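Fusolin (Unidentified entomopoxvirus, PDB 4OW5) probably binds chitin through a lytic polysaccharide monooxygenase-like domain, enhances viral virulence and crystallizes in vivo into viral spindles. Local coordinates at residues Phe209-Arg214 with Ala229-Ala234; Arg35-Asn40 with Thr109-Ser114. All coordinates share one frame; numbering follows the deposited sequence.

In the fold
After strand 2-6 and helix 10-17, the chain enters helix 32-47, which carries segment 35-40. It then runs through helices 52-64 and 80-87 and a loop to segment 109-114. Contact 2 closes this long excursion of helices and loops against helix 32-47. The chain next builds the strands of the core. Contact 1 closes late and locally, pairing strands 209-217 and 223-234 as a beta hairpin. The two contacts lie in series, neither nested nor crossed. Their centres are about 18 Å apart, and they do not touch. Contact 1 belongs to the buried sheet, while contact 2 belongs to the helical part and lies beside the second subunit. Arg10 bonds to residues of both.

Contact 1: Phe209-Arg214 with Ala229-Ala234; sequences FVLYVR and ADVIFA
The ring of Phe209 has CB of Val231 over one face, a CH-pi contact 3.9 Å from the ring centroid. At its edge, in the ring plane, is CD2 of Leu211 from its own strand. The ring of Phe233 lies nearly parallel to that of Phe209, with the planes at 29°. The two rings are slid apart and barely overlap, and they meet where CE1 of Phe209 comes 3.5 Å from CE2 of Phe233. The first torsion of Phe209 explains this: CG sits between the backbone N and the carbonyl carbon (chi1 62°), which brings the ring back over Val231. CG1 of Val231 touches CZ of Phe209 at 3.4 Å. Its other branch, CG2, turns to CD1 of Leu211.

Below this apolar layer the backbones pair in antiparallel fashion. Phe209 and Val231 form one hydrogen-bonded pair, and Leu211 and Ala229 form another. Phe209 N bonds to Val231 O at 2.8 Å, almost straight at 175°. Val210 and Asp230 form the non-hydrogen-bonded pair between them. Their side chains lie side by side on the other face of the sheet, with CG2 of Val210 3.4 Å from OD1 of Asp230. A water donates to that OD1 and to Phe209 O, joining the strands again. The carboxylate of Asp230 also makes a salt bridge with Arg10, which probably favours its charged form.

This is the open end of the beta hairpin formed by strands 209-217 and 223-234. Strand 147-154 pairs with the first of them, and Ile153 packs on both Phe209 and Leu211. Strand 120-123 runs parallel to the second, where Ile122 meets Val231 and Phe233.

Contact 2: Arg35-Asn40 with Thr109-Ser114; sequences RAAYQN and TGMDVS. With EDO (1,2-ethanediol), chain H.
Asn40 and Val113 approach from opposite directions, the amide of one meeting a methyl of the other. ND2 of Asn40 comes 3.4 Å from CG1 of Val113. That methyl stands anti to the carbonyl carbon of its own residue (chi1 -58°), and is the branch that reaches the helix. One helical turn earlier, CB of Ala37 rests against the backbone of Gly110, 3.2 Å from Gly110 O. The methyl of Ala37 also meets Met111, whose CB points away from the helix. A bend at chi2 (-62°) brings SD back to 4.2 Å from CB of Ala37.

Ala37 and Gly110 bring the backbones together, with their CA atoms 3.8 Å apart. CA-H...O contacts run both ways between them, the one from Ala37 strongly bent. The straighter contact runs from Gly110 CA to Ala37 O, 3.5 Å with 150° at the hydrogen. The absence of a side chain on Gly110 makes room for this approach. Segment 109-112 is a short 3-10 turn, with Asp112 N bonded to Thr109 O.

CB of Asp112 points away from the helix. Its OD1 accepts a hydrogen bond from O1 of an ethanediol at 2.7 Å and another from Cys93 N. The ethanediol probably comes from the crystallisation liquor.

Between the segments, the polar link is a water that accepts from ND2 of Asn40 at 2.9 Å and donates weakly to Thr109 O. The amide of Asn40 is also held by the second subunit: ND2 gives to Asp243 O and OD1 accepts from Ile245 N, both of that subunit. Close packing thus sets the helix against the turn, while the Asn40 amide, bonded at both ends, ties this junction to the subunit interface.

Contact 1: Phe209-Arg214 with Ala229-Ala234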
ATOM      1  N   PHE A 209      -3.779   8.557  -0.293  1.00 12.36           N
ATOM      2  CA  PHE A 209      -4.809   9.480  -0.737  1.00 10.63           C
ATOM      3  C   PHE A 209      -4.404  10.919  -0.494  1.00 11.81           C
ATOM      4  O   PHE A 209      -3.355  11.204   0.086  1.00 12.25           O
ATOM      5  CB  PHE A 209      -6.138   9.152  -0.023  1.00 12.85           C
ATOM      6  CG  PHE A 209      -6.130   9.283   1.472  1.00 12.95           C
ATOM      7  CD1 PHE A 209      -5.662   8.252   2.271  1.00 14.80           C
ATOM      8  CD2 PHE A 209      -6.608  10.429   2.086  1.00 14.71           C
ATOM      9  CE1 PHE A 209      -5.734   8.341   3.655  1.00 15.14           C
ATOM     10  CE2 PHE A 209      -6.607  10.553   3.467  1.00 15.99           C
ATOM     11  CZ  PHE A 209      -6.213   9.494   4.249  1.00 14.77           C
ATOM     12  N   VAL A 210      -5.243  11.824  -0.967  1.00  8.70           N
ATOM     13  CA  VAL A 210      -5.048  13.255  -0.860  1.00  9.19           C
ATOM     14  C   VAL A 210      -6.232  13.852  -0.132  1.00 13.95           C
ATOM     15  O   VAL A 210      -7.391  13.467  -0.362  1.00 13.29           O
ATOM     16  CB  VAL A 210      -4.819  13.932  -2.274  1.00 12.88           C
ATOM     17  CG1 VAL A 210      -5.016  15.458  -2.231  1.00 13.65           C
ATOM     18  CG2 VAL A 210      -3.458  13.589  -2.825  1.00 12.68           C
ATOM     19  N   LEU A 211      -5.921  14.770   0.779  1.00 10.66           N
ATOM     20  CA  LEU A 211      -6.887  15.629   1.458  1.00 10.90           C
ATOM     21  C   LEU A 211      -6.702  17.003   0.837  1.00 16.17           C
ATOM     22  O   LEU A 211      -5.558  17.408   0.620  1.00 15.17           O
ATOM     23  CB  LEU A 211      -6.686  15.653   2.984  1.00 11.12           C
ATOM     24  CG  LEU A 211      -6.972  14.310   3.671  1.00 15.50           C
ATOM     25  CD1 LEU A 211      -6.575  14.301   5.100  1.00 17.05           C
ATOM     26  CD2 LEU A 211      -8.421  13.935   3.553  1.00 15.21           C
ATOM     27  N   TYR A 212      -7.786  17.621   0.393  1.00 10.65           N
ATOM     28  CA  TYR A 212      -7.766  18.940  -0.223  1.00 10.33           C
ATOM     29  C   TYR A 212      -8.470  19.931   0.703  1.00 13.98           C
ATOM     30  O   TYR A 212      -9.588  19.681   1.115  1.00 11.32           O
ATOM     31  CB  TYR A 212      -8.432  18.897  -1.577  1.00  9.16           C
ATOM     32  CG  TYR A 212      -8.124  20.064  -2.494  1.00 10.22           C
ATOM     33  CD1 TYR A 212      -6.808  20.431  -2.776  1.00 13.08           C
ATOM     34  CD2 TYR A 212      -9.146  20.805  -3.078  1.00 10.71           C
ATOM     35  CE1 TYR A 212      -6.522  21.473  -3.642  1.00 17.32           C
ATOM     36  CE2 TYR A 212      -8.870  21.811  -3.991  1.00 10.34           C
ATOM     37  CZ  TYR A 212      -7.561  22.164  -4.250  1.00 14.68           C
ATOM     38  OH  TYR A 212      -7.318  23.117  -5.194  1.00 12.04           O
ATOM     39  N   VAL A 213      -7.778  20.994   1.081  1.00 11.84           N
ATOM     40  CA  VAL A 213      -8.296  22.001   2.020  1.00 11.33           C
ATOM     41  C   VAL A 213      -8.373  23.344   1.319  1.00 16.17           C
ATOM     42  O   VAL A 213      -7.375  23.836   0.760  1.00 12.33           O
ATOM     43  CB  VAL A 213      -7.424  22.113   3.284  1.00 13.32           C
ATOM     44  CG1 VAL A 213      -7.947  23.205   4.230  1.00 13.57           C
ATOM     45  CG2 VAL A 213      -7.358  20.788   4.023  1.00 12.98           C
ATOM     46  N   ARG A 214      -9.550  23.952   1.429  1.00 12.40           N
ATOM     47  CA  ARG A 214      -9.867  25.264   0.930  1.00 12.33           C
ATOM     48  C   ARG A 214     -10.147  26.183   2.112  1.00 13.87           C
ATOM     49  O   ARG A 214     -11.015  25.864   2.917  1.00 11.15           O
ATOM     50  CB  ARG A 214     -11.098  25.197   0.040  1.00 14.00           C
ATOM     51  CG  ARG A 214     -11.470  26.558  -0.531  1.00 18.46           C
ATOM     52  CD  ARG A 214     -12.773  26.466  -1.262  1.00 16.65           C
ATOM     53  NE  ARG A 214     -13.194  27.757  -1.796  1.00 20.22           N
ATOM     54  CZ  ARG A 214     -14.456  28.106  -2.049  1.00 25.31           C
ATOM     55  NH1 ARG A 214     -15.454  27.257  -1.813  1.00 15.89           N
ATOM     56  NH2 ARG A 214     -14.730  29.298  -2.554  1.00 13.10           N
ATOM     57  N   ALA A 229      -2.770  17.747   0.741  1.00 11.19           N
ATOM     58  CA  ALA A 229      -2.016  17.043   1.777  1.00 11.62           C
ATOM     59  C   ALA A 229      -2.056  15.545   1.446  1.00 14.01           C
ATOM     60  O   ALA A 229      -3.132  14.990   1.243  1.00 12.46           O
ATOM     61  CB  ALA A 229      -2.598  17.304   3.134  1.00 11.35           C
ATOM     62  N   ASP A 230      -0.895  14.922   1.386  1.00  8.74           N
ATOM     63  CA  ASP A 230      -0.733  13.492   1.086  1.00  9.10           C
ATOM     64  C   ASP A 230      -0.773  12.684   2.388  1.00 12.87           C
ATOM     65  O   ASP A 230      -0.106  13.023   3.366  1.00 14.74           O
ATOM     66  CB  ASP A 230       0.574  13.256   0.341  1.00 10.44           C
ATOM     67  CG  ASP A 230       0.649  14.065  -0.945  1.00 18.63           C
ATOM     68  OD1 ASP A 230      -0.156  13.778  -1.880  1.00 17.31           O
ATOM     69  OD2 ASP A 230       1.501  14.999  -1.021  1.00 13.97           O
ATOM     70  N   VAL A 231      -1.550  11.639   2.403  1.00 10.15           N
ATOM     71  CA  VAL A 231      -1.794  10.816   3.594  1.00 10.88           C
ATOM     72  C   VAL A 231      -1.934   9.326   3.233  1.00 14.15           C
ATOM     73  O   VAL A 231      -2.476   8.972   2.186  1.00 13.11           O
ATOM     74  CB  VAL A 231      -3.101  11.295   4.331  1.00 15.39           C
ATOM     75  CG1 VAL A 231      -3.318  10.581   5.684  1.00 13.99           C
ATOM     76  CG2 VAL A 231      -3.163  12.806   4.517  1.00 16.36           C
ATOM     77  N   ILE A 232      -1.555   8.464   4.185  1.00 11.45           N
ATOM     78  CA  ILE A 232      -1.716   7.031   4.080  1.00 11.53           C
ATOM     79  C   ILE A 232      -1.981   6.449   5.458  1.00 15.15           C
ATOM     80  O   ILE A 232      -1.393   6.876   6.444  1.00 14.88           O
ATOM     81  CB  ILE A 232      -0.509   6.326   3.396  1.00 13.15           C
ATOM     82  CG1 ILE A 232      -0.943   4.956   2.855  1.00 13.56           C
ATOM     83  CG2 ILE A 232       0.727   6.222   4.302  1.00 13.13           C
ATOM     84  CD1 ILE A 232       0.169   4.207   2.051  1.00 13.32           C
ATOM     85  N   PHE A 233      -2.858   5.467   5.524  1.00 11.68           N
ATOM     86  CA  PHE A 233      -3.082   4.737   6.752  1.00 12.74           C
ATOM     87  C   PHE A 233      -2.104   3.555   6.760  1.00 18.48           C
ATOM     88  O   PHE A 233      -1.907   2.935   5.720  1.00 22.14           O
ATOM     89  CB  PHE A 233      -4.556   4.279   6.850  1.00 13.81           C
ATOM     90  CG  PHE A 233      -5.458   5.441   7.167  1.00 15.43           C
ATOM     91  CD1 PHE A 233      -5.391   6.068   8.395  1.00 16.92           C
ATOM     92  CD2 PHE A 233      -6.377   5.906   6.237  1.00 17.32           C
ATOM     93  CE1 PHE A 233      -6.181   7.168   8.677  1.00 19.20           C
ATOM     94  CE2 PHE A 233      -7.205   6.981   6.539  1.00 20.37           C
ATOM     95  CZ  PHE A 233      -7.119   7.588   7.777  1.00 19.01           C
ATOM     96  N   ALA A 234      -1.459   3.277   7.881  1.00 15.79           N
ATOM     97  CA  ALA A 234      -0.573   2.124   8.014  1.00 14.47           C
ATOM     98  C   ALA A 234      -1.324   1.034   8.789  1.00 18.46           C
ATOM     99  O   ALA A 234      -1.832   1.283   9.883  1.00 18.04           O
ATOM    100  CB  ALA A 234       0.724   2.497   8.693  1.00 15.36           C
TER
HETATM  101  O   HOH W   1      -1.160  11.262  -1.617  1.00 14.39           O

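Contact 2: Arg35-Asn40 with Thr109-Ser114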
ATOM      1  N   ARG A  35      11.912  17.609  -5.413  1.00 11.42           N
ATOM      2  CA  ARG A  35      12.938  17.918  -6.410  1.00 11.84           C
ATOM      3  C   ARG A  35      12.336  17.960  -7.818  1.00 14.44           C
ATOM      4  O   ARG A  35      12.646  18.880  -8.563  1.00 13.49           O
ATOM      5  CB  ARG A  35      14.097  16.916  -6.342  1.00  9.91           C
ATOM      6  CG  ARG A  35      15.220  17.245  -7.319  1.00 17.70           C
ATOM      7  CD  ARG A  35      16.508  16.492  -7.046  1.00 16.10           C
ATOM      8  NE  ARG A  35      16.368  15.052  -7.247  1.00 27.03           N
ATOM      9  CZ  ARG A  35      16.236  14.123  -6.295  1.00 34.72           C
ATOM     10  NH1 ARG A  35      16.230  14.464  -5.012  1.00 30.35           N
ATOM     11  NH2 ARG A  35      16.113  12.848  -6.621  1.00 26.66           N
ATOM     12  N   ALA A  36      11.514  16.962  -8.190  1.00 12.33           N
ATOM     13  CA  ALA A  36      10.846  16.917  -9.503  1.00 13.19           C
ATOM     14  C   ALA A  36       9.931  18.118  -9.713  1.00 13.74           C
ATOM     15  O   ALA A  36       9.891  18.633 -10.816  1.00 12.42           O
ATOM     16  CB  ALA A  36      10.018  15.644  -9.636  1.00 14.78           C
ATOM     17  N   ALA A  37       9.172  18.521  -8.689  1.00 10.34           N
ATOM     18  CA  ALA A  37       8.268  19.695  -8.774  1.00 11.33           C
ATOM     19  C   ALA A  37       9.086  20.943  -9.087  1.00 15.01           C
ATOM     20  O   ALA A  37       8.756  21.694 -10.003  1.00 14.63           O
ATOM     21  CB  ALA A  37       7.513  19.867  -7.457  1.00 13.76           C
ATOM     22  N   TYR A  38      10.198  21.130  -8.342  1.00 13.31           N
ATOM     23  CA  TYR A  38      11.106  22.251  -8.536  1.00 12.87           C
ATOM     24  C   TYR A  38      11.656  22.256  -9.979  1.00 14.98           C
ATOM     25  O   TYR A  38      11.563  23.257 -10.695  1.00 13.20           O
ATOM     26  CB  TYR A  38      12.258  22.175  -7.522  1.00 12.14           C
ATOM     27  CG  TYR A  38      13.223  23.338  -7.598  1.00 12.43           C
ATOM     28  CD1 TYR A  38      14.158  23.429  -8.624  1.00 13.63           C
ATOM     29  CD2 TYR A  38      13.200  24.348  -6.642  1.00 12.68           C
ATOM     30  CE1 TYR A  38      15.059  24.493  -8.686  1.00 11.59           C
ATOM     31  CE2 TYR A  38      14.081  25.414  -6.699  1.00 14.06           C
ATOM     32  CZ  TYR A  38      15.044  25.458  -7.696  1.00 17.24           C
ATOM     33  OH  TYR A  38      15.899  26.515  -7.730  1.00 19.41           O
ATOM     34  N   GLN A  39      12.204  21.137 -10.376  1.00 12.64           N
ATOM     35  CA  GLN A  39      12.838  20.981 -11.691  1.00 13.05           C
ATOM     36  C   GLN A  39      11.858  21.086 -12.849  1.00 16.75           C
ATOM     37  O   GLN A  39      12.249  21.572 -13.913  1.00 14.73           O
ATOM     38  CB  GLN A  39      13.653  19.693 -11.752  1.00 14.38           C
ATOM     39  CG  GLN A  39      14.894  19.866 -10.856  1.00 17.96           C
ATOM     40  CD  GLN A  39      15.805  18.674 -10.723  1.00 25.49           C
ATOM     41  OE1 GLN A  39      15.526  17.574 -11.196  1.00 20.66           O
ATOM     42  NE2 GLN A  39      16.950  18.891 -10.095  1.00 23.56           N
ATOM     43  N   ASN A  40      10.591  20.754 -12.655  1.00 14.59           N
ATOM     44  CA  ASN A  40       9.638  20.934 -13.730  1.00 14.36           C
ATOM     45  C   ASN A  40       9.462  22.421 -14.028  1.00 18.40           C
ATOM     46  O   ASN A  40       9.468  22.831 -15.194  1.00 17.39           O
ATOM     47  CB  ASN A  40       8.266  20.311 -13.408  1.00 12.13           C
ATOM     48  CG  ASN A  40       7.945  19.122 -14.270  1.00 23.72           C
ATOM     49  OD1 ASN A  40       8.830  18.378 -14.688  1.00 20.00           O
ATOM     50  ND2 ASN A  40       6.705  18.979 -14.669  1.00 19.12           N
ATOM     51  N   THR A 109       2.767  24.965 -10.712  1.00 10.42           N
ATOM     52  CA  THR A 109       2.345  23.723 -11.373  1.00  8.85           C
ATOM     53  C   THR A 109       3.234  22.527 -11.147  1.00 15.60           C
ATOM     54  O   THR A 109       2.747  21.416 -11.352  1.00 14.90           O
ATOM     55  CB  THR A 109       2.128  23.887 -12.863  1.00 18.85           C
ATOM     56  OG1 THR A 109       3.344  24.291 -13.478  1.00 16.70           O
ATOM     57  CG2 THR A 109       1.025  24.845 -13.166  1.00 17.36           C
ATOM     58  N   GLY A 110       4.456  22.701 -10.644  1.00 15.18           N
ATOM     59  CA  GLY A 110       5.295  21.567 -10.283  1.00 14.10           C
ATOM     60  C   GLY A 110       4.640  20.743  -9.189  1.00 15.78           C
ATOM     61  O   GLY A 110       4.775  19.524  -9.156  1.00 16.12           O
ATOM     62  N   MET A 111       3.821  21.390  -8.337  1.00 11.91           N
ATOM     63  CA  MET A 111       3.136  20.702  -7.243  1.00 10.37           C
ATOM     64  C   MET A 111       2.001  19.803  -7.732  1.00 12.96           C
ATOM     65  O   MET A 111       1.503  19.013  -6.932  1.00 13.30           O
ATOM     66  CB  MET A 111       2.635  21.722  -6.196  1.00 11.96           C
ATOM     67  CG  MET A 111       3.798  22.452  -5.474  1.00 15.78           C
ATOM     68  SD  MET A 111       4.853  21.290  -4.536  1.00 20.45           S
ATOM     69  CE  MET A 111       6.316  22.302  -4.230  1.00 20.67           C
ATOM     70  N   ASP A 112       1.640  19.833  -9.026  1.00 10.76           N
ATOM     71  CA  ASP A 112       0.575  18.974  -9.566  1.00 11.37           C
ATOM     72  C   ASP A 112       1.121  17.801 -10.389  1.00 17.92           C
ATOM     73  O   ASP A 112       0.327  17.053 -10.959  1.00 18.23           O
ATOM     74  CB  ASP A 112      -0.408  19.791 -10.398  1.00 13.21           C
ATOM     75  CG  ASP A 112      -1.407  20.476  -9.514  1.00 20.22           C
ATOM     76  OD1 ASP A 112      -2.319  19.761  -8.960  1.00 15.76           O
ATOM     77  OD2 ASP A 112      -1.302  21.693  -9.359  1.00 24.62           O
ATOM     78  N   VAL A 113       2.450  17.580 -10.415  1.00 14.58           N
ATOM     79  CA  VAL A 113       2.951  16.409 -11.093  1.00 14.55           C
ATOM     80  C   VAL A 113       2.526  15.176 -10.264  1.00 17.30           C
ATOM     81  O   VAL A 113       2.325  15.277  -9.068  1.00 16.58           O
ATOM     82  CB  VAL A 113       4.479  16.424 -11.349  1.00 18.98           C
ATOM     83  CG1 VAL A 113       4.911  17.627 -12.182  1.00 18.10           C
ATOM     84  CG2 VAL A 113       5.259  16.322 -10.064  1.00 19.14           C
ATOM     85  N   SER A 114       2.425  14.031 -10.903  1.00 13.97           N
ATOM     86  CA  SER A 114       2.069  12.791 -10.248  1.00 12.66           C
ATOM     87  C   SER A 114       3.345  11.995  -9.951  1.00 13.04           C
ATOM     88  O   SER A 114       4.383  12.215 -10.570  1.00 12.32           O
ATOM     89  CB  SER A 114       1.078  11.996 -11.099  1.00 12.60           C
ATOM     90  OG  SER A 114       1.562  11.746 -12.398  1.00 15.19           O
TER
HETATM   91  C1  EDO H 407      -1.956  16.683  -8.085  1.00 24.80           C
HETATM   92  O1  EDO H 407      -2.644  17.059  -9.228  1.00 18.57           O
HETATM   93  C2  EDO H 407      -0.927  15.579  -8.354  1.00 27.13           C
HETATM   94  O2  EDO H 407      -0.834  14.884  -7.133  1.00 31.90           O
HETATM   95  O   HOH W   2       4.692  20.799 -13.696  1.00 30.82           O